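Local atomic coordinates of protein (GYP1P) (Saccharomyces cerevisiae, PDB entry 1FKM), a protein that stimulates GTP hydrolysis by Ypt/Rab GTPases such as Ypt1 and Ypt7 through its TBC domain, supplying an arginine finger and a glutamine finger in trans. Residues I200-Q203 and V204-S208. Numbering follows the deposited sequence.
Sequences ILRQ and VKNLS
K205 and N206 both start out with CG beside the backbone N and anti to the carbonyl carbon (chi1 -64° and -76°), which turns each side chain back over the carbonyl one turn earlier. For K205 that carbonyl is L201's: its CG rests 3.0 Å from L201 O, and the extended chain then runs back alongside L201, bringing CE to 4.4 Å from L201 CB. N206 likewise sets its CG over R202 O, 3.2 Å away; its amide plane stands nearly square to that of Q203, at 87°. Underneath runs regular alpha-helical i to i+4 bonding within helix 198-214 of the all-helical TBC domain. V204 N donates to I200 O at 2.9 Å, and the N-H groups of K205, N206 and L207 bond in the same way to the carbonyl oxygens of L201, R202 and Q203. On the buried side, V204 CG2 sits 3.3 Å from I200 O and 4.3 Å from I200 CG2, and I200, Q203 and L207 all pack on M237 of helix 230-238. The bent Q203 chain gives its NE2 to the backbone oxygen of N325, tying this helix to helix 324-338, while R202, lying alongside N206 and pointing the same way, forms a salt bridge with D191 through NH1. I200's side chain lies about 11 Å from that of Q131, the glutamine finger.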
loop_
_atom_site.group_PDB
_atom_site.type_symbol
_atom_site.label_atom_id
_atom_site.label_comp_id
_atom_site.label_asym_id
_atom_site.label_seq_id
_atom_site.Cartn_x
_atom_site.Cartn_y
_atom_site.Cartn_z
ATOM N N ILE A 200 3.964 -15.155 -2.131
ATOM C CA ILE A 200 4.481 -14.443 -3.290
ATOM C C ILE A 200 4.770 -15.419 -4.429
ATOM O O ILE A 200 4.455 -15.138 -5.588
ATOM C CB ILE A 200 5.781 -13.680 -2.967
ATOM C CG1 ILE A 200 5.535 -12.643 -1.862
ATOM C CG2 ILE A 200 6.313 -13.010 -4.240
ATOM C CD1 ILE A 200 4.465 -11.626 -2.176
ATOM N N LEU A 201 5.378 -16.560 -4.103
ATOM C CA LEU A 201 5.686 -17.558 -5.124
ATOM C C LEU A 201 4.399 -18.052 -5.777
ATOM O O LEU A 201 4.360 -18.299 -6.985
ATOM C CB LEU A 201 6.460 -18.738 -4.518
ATOM C CG LEU A 201 7.879 -18.409 -4.034
ATOM C CD1 LEU A 201 8.517 -19.636 -3.382
ATOM C CD2 LEU A 201 8.720 -17.942 -5.215
ATOM N N ARG A 202 3.343 -18.186 -4.980
ATOM C CA ARG A 202 2.052 -18.633 -5.498
ATOM C C ARG A 202 1.459 -17.553 -6.409
ATOM O O ARG A 202 0.844 -17.857 -7.429
ATOM C CB ARG A 202 1.094 -18.919 -4.339
ATOM C CG ARG A 202 -0.247 -19.492 -4.760
ATOM C CD ARG A 202 -1.122 -19.778 -3.547
ATOM N NE ARG A 202 -1.432 -18.562 -2.798
ATOM C CZ ARG A 202 -1.036 -18.324 -1.550
ATOM N NH1 ARG A 202 -0.307 -19.222 -0.896
ATOM N NH2 ARG A 202 -1.369 -17.186 -0.955
ATOM N N GLN A 203 1.636 -16.293 -6.024
ATOM C CA GLN A 203 1.139 -15.160 -6.811
ATOM C C GLN A 203 1.834 -15.103 -8.170
ATOM O O GLN A 203 1.195 -14.892 -9.205
ATOM C CB GLN A 203 1.399 -13.848 -6.069
ATOM C CG GLN A 203 0.433 -13.548 -4.940
ATOM C CD GLN A 203 -0.944 -13.176 -5.450
ATOM O OE1 GLN A 203 -1.729 -14.041 -5.847
ATOM N NE2 GLN A 203 -1.239 -11.877 -5.458
ATOM N N VAL A 204 3.150 -15.276 -8.160
ATOM C CA VAL A 204 3.924 -15.240 -9.393
ATOM C C VAL A 204 3.506 -16.395 -10.303
ATOM O O VAL A 204 3.407 -16.226 -11.520
ATOM C CB VAL A 204 5.441 -15.309 -9.095
ATOM C CG1 VAL A 204 6.235 -15.433 -10.391
ATOM C CG2 VAL A 204 5.867 -14.046 -8.352
ATOM N N LYS A 205 3.247 -17.562 -9.715
ATOM C CA LYS A 205 2.809 -18.722 -10.501
ATOM C C LYS A 205 1.432 -18.441 -11.112
ATOM O O LYS A 205 1.162 -18.802 -12.262
ATOM C CB LYS A 205 2.723 -19.971 -9.619
ATOM C CG LYS A 205 4.053 -20.417 -9.043
ATOM C CD LYS A 205 3.874 -21.530 -8.020
ATOM C CE LYS A 205 5.198 -21.894 -7.358
ATOM N NZ LYS A 205 5.025 -22.937 -6.306
ATOM N N ASN A 206 0.565 -17.805 -10.326
ATOM C CA ASN A 206 -0.779 -17.457 -10.778
ATOM C C ASN A 206 -0.722 -16.463 -11.931
ATOM O O ASN A 206 -1.510 -16.560 -12.874
ATOM C CB ASN A 206 -1.598 -16.872 -9.620
ATOM C CG ASN A 206 -2.070 -17.936 -8.643
ATOM O OD1 ASN A 206 -2.567 -17.625 -7.561
ATOM N ND2 ASN A 206 -1.926 -19.195 -9.025
ATOM N N LEU A 207 0.206 -15.511 -11.862
ATOM C CA LEU A 207 0.359 -14.518 -12.926
ATOM C C LEU A 207 0.868 -15.215 -14.182
ATOM O O LEU A 207 0.418 -14.933 -15.291
ATOM C CB LEU A 207 1.348 -13.420 -12.512
ATOM C CG LEU A 207 1.753 -12.397 -13.585
ATOM C CD1 LEU A 207 0.525 -11.608 -14.045
ATOM C CD2 LEU A 207 2.821 -11.461 -13.025
ATOM N N SER A 208 1.808 -16.133 -13.991
ATOM C CA SER A 208 2.397 -16.891 -15.087
ATOM C C SER A 208 1.320 -17.672 -15.841
ATOM O O SER A 208 1.290 -17.683 -17.077
ATOM C CB SER A 208 3.443 -17.861 -14.526
ATOM O OG SER A 208 4.086 -18.569 -15.565
#